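Local structure of hydroxyethylphosphonate dioxygenase (Streptomyces albus, 6B9R) at residues A19-A24 and Q66-N71; V174-G179 and V307-G312. The protein uses a bound iron ion and dioxygen to oxidise 2-hydroxyethylphosphonate, probably breaking its carbon-carbon bond to yield hydroxymethylphosphonate. All coordinates share one frame; numbering follows the deposited sequence.

Interaction 1: A19-A24 and Q66-N71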
loop_
_atom_site.group_PDB
_atom_site.type_symbol
_atom_site.label_atom_id
_atom_site.label_comp_id
_atom_site.label_asym_id
_atom_site.label_seq_id
_atom_site.Cartn_x
_atom_site.Cartn_y
_atom_site.Cartn_z
ATOM N N ALA A 19 -4.446 -17.141 12.433
ATOM C CA ALA A 19 -4.953 -15.828 12.817
ATOM C C ALA A 19 -5.631 -15.127 11.645
ATOM O O ALA A 19 -6.617 -14.411 11.841
ATOM C CB ALA A 19 -3.837 -14.958 13.387
ATOM N N LEU A 20 -5.118 -15.315 10.418
ATOM C CA LEU A 20 -5.773 -14.728 9.248
ATOM C C LEU A 20 -7.144 -15.332 9.009
ATOM O O LEU A 20 -8.048 -14.649 8.508
ATOM C CB LEU A 20 -4.936 -14.925 7.991
ATOM C CG LEU A 20 -3.657 -14.100 7.975
ATOM C CD1 LEU A 20 -2.863 -14.454 6.745
ATOM C CD2 LEU A 20 -3.962 -12.590 8.031
ATOM N N LEU A 21 -7.301 -16.616 9.322
ATOM C CA LEU A 21 -8.602 -17.253 9.144
ATOM C C LEU A 21 -9.621 -16.708 10.132
ATOM O O LEU A 21 -10.775 -16.448 9.762
ATOM C CB LEU A 21 -8.466 -18.761 9.292
ATOM C CG LEU A 21 -9.806 -19.501 9.201
ATOM C CD1 LEU A 21 -10.463 -19.207 7.863
ATOM C CD2 LEU A 21 -9.584 -20.993 9.390
ATOM N N ARG A 22 -9.226 -16.558 11.401
ATOM C CA ARG A 22 -10.126 -15.945 12.373
ATOM C C ARG A 22 -10.433 -14.503 11.987
ATOM O O ARG A 22 -11.581 -14.049 12.082
ATOM C CB ARG A 22 -9.517 -16.004 13.779
ATOM C CG ARG A 22 -10.274 -15.150 14.811
ATOM C CD ARG A 22 -11.697 -15.663 15.054
ATOM N NE ARG A 22 -11.700 -16.833 15.923
ATOM C CZ ARG A 22 -12.769 -17.586 16.164
ATOM N NH1 ARG A 22 -13.930 -17.304 15.587
ATOM N NH2 ARG A 22 -12.675 -18.630 16.980
ATOM N N ALA A 23 -9.422 -13.764 11.537
ATOM C CA ALA A 23 -9.661 -12.378 11.147
ATOM C C ALA A 23 -10.640 -12.293 9.981
ATOM O O ALA A 23 -11.500 -11.407 9.948
ATOM C CB ALA A 23 -8.335 -11.696 10.789
ATOM N N ALA A 24 -10.526 -13.206 9.012
ATOM C CA ALA A 24 -11.431 -13.172 7.865
ATOM C C ALA A 24 -12.859 -13.445 8.302
ATOM O O ALA A 24 -13.802 -12.792 7.837
ATOM C CB ALA A 24 -11.006 -14.195 6.810
ATOM N N GLN A 66 -14.283 -19.540 -2.467
ATOM C CA GLN A 66 -15.523 -19.790 -3.188
ATOM C C GLN A 66 -16.733 -19.406 -2.347
ATOM O O GLN A 66 -17.672 -18.781 -2.856
ATOM C CB GLN A 66 -15.616 -21.262 -3.607
ATOM C CG GLN A 66 -14.672 -21.657 -4.728
ATOM N N ALA A 67 -16.731 -19.771 -1.057
ATOM C CA ALA A 67 -17.884 -19.503 -0.198
ATOM C C ALA A 67 -17.995 -18.036 0.198
ATOM O O ALA A 67 -19.105 -17.525 0.370
ATOM C CB ALA A 67 -17.810 -20.357 1.067
ATOM N N TRP A 68 -16.872 -17.344 0.337
ATOM C CA TRP A 68 -16.822 -15.991 0.858
ATOM C C TRP A 68 -16.264 -15.051 -0.201
ATOM O O TRP A 68 -15.541 -15.485 -1.106
ATOM C CB TRP A 68 -15.932 -15.910 2.109
ATOM C CG TRP A 68 -16.501 -16.500 3.361
ATOM C CD1 TRP A 68 -17.817 -16.772 3.633
ATOM C CD2 TRP A 68 -15.758 -16.896 4.522
ATOM N NE1 TRP A 68 -17.932 -17.307 4.901
ATOM C CE2 TRP A 68 -16.683 -17.406 5.459
ATOM C CE3 TRP A 68 -14.400 -16.881 4.855
ATOM C CZ2 TRP A 68 -16.292 -17.882 6.715
ATOM C CZ3 TRP A 68 -14.011 -17.358 6.096
ATOM C CH2 TRP A 68 -14.961 -17.855 7.011
ATOM N N PRO A 69 -16.571 -13.731 -0.114
ATOM C CA PRO A 69 -16.021 -12.754 -1.062
ATOM C C PRO A 69 -14.596 -12.332 -0.727
ATOM O O PRO A 69 -14.297 -11.146 -0.585
ATOM C CB PRO A 69 -16.991 -11.575 -0.936
ATOM C CG PRO A 69 -17.422 -11.624 0.482
ATOM C CD PRO A 69 -17.576 -13.114 0.774
ATOM N N LEU A 70 -13.710 -13.311 -0.581
ATOM C CA LEU A 70 -12.299 -13.004 -0.397
ATOM C C LEU A 70 -11.471 -13.893 -1.316
ATOM O O LEU A 70 -11.991 -14.778 -2.013
ATOM C CB LEU A 70 -11.871 -13.156 1.071
ATOM C CG LEU A 70 -12.198 -14.429 1.865
ATOM C CD1 LEU A 70 -11.542 -15.702 1.319
ATOM C CD2 LEU A 70 -11.799 -14.222 3.312
ATOM N N ASN A 71 -10.161 -13.642 -1.307
ATOM C CA ASN A 71 -9.209 -14.325 -2.159
ATOM C C ASN A 71 -8.335 -15.263 -1.345
ATOM O O ASN A 71 -8.103 -15.044 -0.153
ATOM C CB ASN A 71 -8.333 -13.306 -2.889
ATOM C CG ASN A 71 -9.157 -12.313 -3.630
ATOM O OD1 ASN A 71 -9.693 -12.619 -4.696
ATOM N ND2 ASN A 71 -9.314 -11.122 -3.056
#
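W68 and L70 point from a chain turn toward one side of helix 10-27, where L21 and A24 receive them in the N-terminal helical bundle formed with helices 32-39, 46-51 and 58-67. W68 is the first residue to leave the helical path of 58-67. P69 is the centre of an inverse gamma turn, and the residues before and after it, W68 and L70, both face the helix. L21 CD1 lies at the edge of the indole, near the ring plane, 4.4 Å from W68 CZ3. With CG of L21 anti to the backbone N (chi1 177°), CD1 is carried to the ring edge. A24, one helical turn further on, meets the same ring carbon from an oblique direction, its CB also 4.4 Å from W68 CZ3. The tighter touch is between methyls, A24 CB and L70 CD2 at 3.6 Å. L70 holds CG between its backbone N and carbonyl carbon (chi1 50°), and its CD2 also rests 4.0 Å from W68 CE3, so the leucine sits against both the indole and the helix. No hydrogen bond joins the two segments; the contact is wholly apolar. The polar corner of the indole is dealt with by D38, which accepts from W68 NE1, while A35 and L39 of helix 32-39 also pack on the ring. R123 of the second subunit packs on L70, which puts this junction beside the dimer interface. The turn itself carries a weak bond from L70 N to W68 O, 2.9 Å long.

Interaction 2: V174-G179 and V307-G312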
loop_
_atom_site.group_PDB
_atom_site.type_symbol
_atom_site.label_atom_id
_atom_site.label_comp_id
_atom_site.label_asym_id
_atom_site.label_seq_id
_atom_site.Cartn_x
_atom_site.Cartn_y
_atom_site.Cartn_z
ATOM N N VAL A 174 25.773 6.700 -21.524
ATOM C CA VAL A 174 26.568 7.526 -20.619
ATOM C C VAL A 174 27.668 6.660 -20.014
ATOM O O VAL A 174 27.370 5.706 -19.282
ATOM C CB VAL A 174 25.688 8.170 -19.533
ATOM C CG1 VAL A 174 26.542 8.856 -18.496
ATOM C CG2 VAL A 174 24.715 9.162 -20.155
ATOM N N PRO A 175 28.939 6.939 -20.295
ATOM C CA PRO A 175 30.021 6.184 -19.646
ATOM C C PRO A 175 30.087 6.489 -18.156
ATOM O O PRO A 175 29.950 7.637 -17.729
ATOM C CB PRO A 175 31.288 6.673 -20.367
ATOM C CG PRO A 175 30.803 7.418 -21.585
ATOM C CD PRO A 175 29.452 7.948 -21.237
ATOM N N MET A 176 30.315 5.447 -17.368
ATOM C CA MET A 176 30.393 5.526 -15.919
ATOM C C MET A 176 31.754 5.042 -15.442
ATOM O O MET A 176 32.525 4.438 -16.189
ATOM C CB MET A 176 29.305 4.661 -15.266
ATOM C CG MET A 176 27.948 4.914 -15.802
ATOM S SD MET A 176 27.312 6.446 -15.111
ATOM C CE MET A 176 25.695 6.447 -15.900
ATOM N N ASN A 177 32.026 5.281 -14.161
ATOM C CA ASN A 177 33.158 4.644 -13.509
ATOM C C ASN A 177 32.800 4.404 -12.051
ATOM O O ASN A 177 31.683 4.683 -11.615
ATOM C CB ASN A 177 34.432 5.469 -13.648
ATOM C CG ASN A 177 35.637 4.603 -13.957
ATOM O OD1 ASN A 177 35.822 3.532 -13.364
ATOM N ND2 ASN A 177 36.446 5.042 -14.910
ATOM N N THR A 178 33.763 3.870 -11.302
ATOM C CA THR A 178 33.513 3.431 -9.933
ATOM C C THR A 178 32.937 4.546 -9.071
ATOM O O THR A 178 33.462 5.662 -9.042
ATOM C CB THR A 178 34.806 2.907 -9.323
ATOM O OG1 THR A 178 35.289 1.835 -10.141
ATOM C CG2 THR A 178 34.568 2.388 -7.898
ATOM N N GLY A 179 31.838 4.240 -8.376
ATOM C CA GLY A 179 31.201 5.190 -7.496
ATOM C C GLY A 179 30.090 6.005 -8.120
ATOM O O GLY A 179 29.384 6.710 -7.387
ATOM N N VAL A 307 15.653 8.129 -16.149
ATOM C CA VAL A 307 16.724 7.789 -15.217
ATOM C C VAL A 307 17.198 9.063 -14.526
ATOM O O VAL A 307 17.024 10.173 -15.033
ATOM C CB VAL A 307 17.916 7.088 -15.916
ATOM C CG1 VAL A 307 17.464 5.816 -16.603
ATOM C CG2 VAL A 307 18.580 8.022 -16.926
ATOM N N ARG A 308 17.800 8.893 -13.349
ATOM C CA ARG A 308 18.492 9.981 -12.654
ATOM C C ARG A 308 19.907 9.510 -12.336
ATOM O O ARG A 308 20.104 8.616 -11.508
ATOM C CB ARG A 308 17.739 10.410 -11.390
ATOM C CG ARG A 308 18.495 11.346 -10.412
ATOM C CD ARG A 308 19.393 12.404 -11.080
ATOM N NE ARG A 308 18.730 13.149 -12.136
ATOM C CZ ARG A 308 19.373 13.814 -13.089
ATOM N NH1 ARG A 308 20.703 13.818 -13.128
ATOM N NH2 ARG A 308 18.686 14.460 -14.011
ATOM N N ILE A 309 20.889 10.125 -12.977
ATOM C CA ILE A 309 22.286 9.730 -12.835
ATOM C C ILE A 309 22.948 10.594 -11.767
ATOM O O ILE A 309 22.853 11.827 -11.813
ATOM C CB ILE A 309 23.025 9.867 -14.175
ATOM C CG1 ILE A 309 22.391 8.943 -15.220
ATOM C CG2 ILE A 309 24.488 9.534 -13.995
ATOM C CD1 ILE A 309 22.840 9.241 -16.648
ATOM N N GLN A 310 23.642 9.952 -10.819
ATOM C CA GLN A 310 24.409 10.671 -9.803
ATOM C C GLN A 310 25.898 10.451 -10.032
ATOM O O GLN A 310 26.407 9.353 -9.753
ATOM C CB GLN A 310 24.027 10.226 -8.384
ATOM C CG GLN A 310 24.824 10.944 -7.280
ATOM C CD GLN A 310 24.662 12.452 -7.363
ATOM O OE1 GLN A 310 23.548 12.964 -7.274
ATOM N NE2 GLN A 310 25.765 13.164 -7.569
ATOM N N PRO A 311 26.636 11.434 -10.539
ATOM C CA PRO A 311 28.098 11.295 -10.569
ATOM C C PRO A 311 28.619 11.171 -9.148
ATOM O O PRO A 311 28.205 11.910 -8.253
ATOM C CB PRO A 311 28.574 12.594 -11.243
ATOM C CG PRO A 311 27.338 13.172 -11.912
ATOM C CD PRO A 311 26.183 12.736 -11.048
ATOM N N GLY A 312 29.519 10.215 -8.938
ATOM C CA GLY A 312 30.119 10.076 -7.624
ATOM C C GLY A 312 30.937 11.287 -7.210
ATOM O O GLY A 312 31.038 11.594 -6.021
HETATM O O HOH W 1 26.790 8.050 -7.290
#
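I309, on an edge strand, 307-310, of the cupin beta-barrel, packs against V174 and M176, where the end of strand 170-175 runs into a loop. The contact thus bridges two sheets: 307-310 pairs with 181-184, whereas 170-175 pairs with 161-167. I309 buries the most surface and uses both branches. Its CD1 meets V174 CG2 tip to tip at 4.0 Å, and its CG2, anti to the backbone N, takes the methyl of M176, with CE 3.8 Å from I309 CG2. The methionine crosses the isoleucine at a slant; its chain bends at chi2 (-77°) and then runs extended, which brings CE over to I309. With an alanine at I309, the M176 methyl and V174 CG2 would probably lose their shared neighbour and a gap would open between the sheets. Further along, backbone meets backbone at G179 and G312. G179 has a positive phi (93°), at which a CB would press on the carbonyl oxygen before it. A CB on G312 would run into G179 O, which lies 3.5 Å from G312 CA. D180 adds a polar tie, one carboxylate oxygen accepting from N177 N and the other from G312 N. The side chain of M176 is about 12 Å from the bound 2-hydroxyethylphosphonate, so the contact is structural and lies apart from the pocket. Between the carbonyls of G179 and Q310, a water donates to both, 2.9 Å from G179 O and 2.8 Å from Q310 O.

How the interactions relate
Interaction 1 comes first along the chain and is closed before interaction 2 opens. Their centres are 48 Å apart and their nearest atoms about 34 Å, on opposite sides of the centre of the chain, and they share no helix or strand. Interaction 1 joins helix 10-27 to the turn after helix 58-67 and lies next to the second subunit, whereas interaction 2, whose two segments no other chain of the assembly touches, lies within the beta-rich part that carries the iron and substrate. Interaction 2 spans a long run of sequence, residues 180-306, that includes several separate helices and H190 of the iron site, so chain on both sides of that helical stretch returns to one barrel.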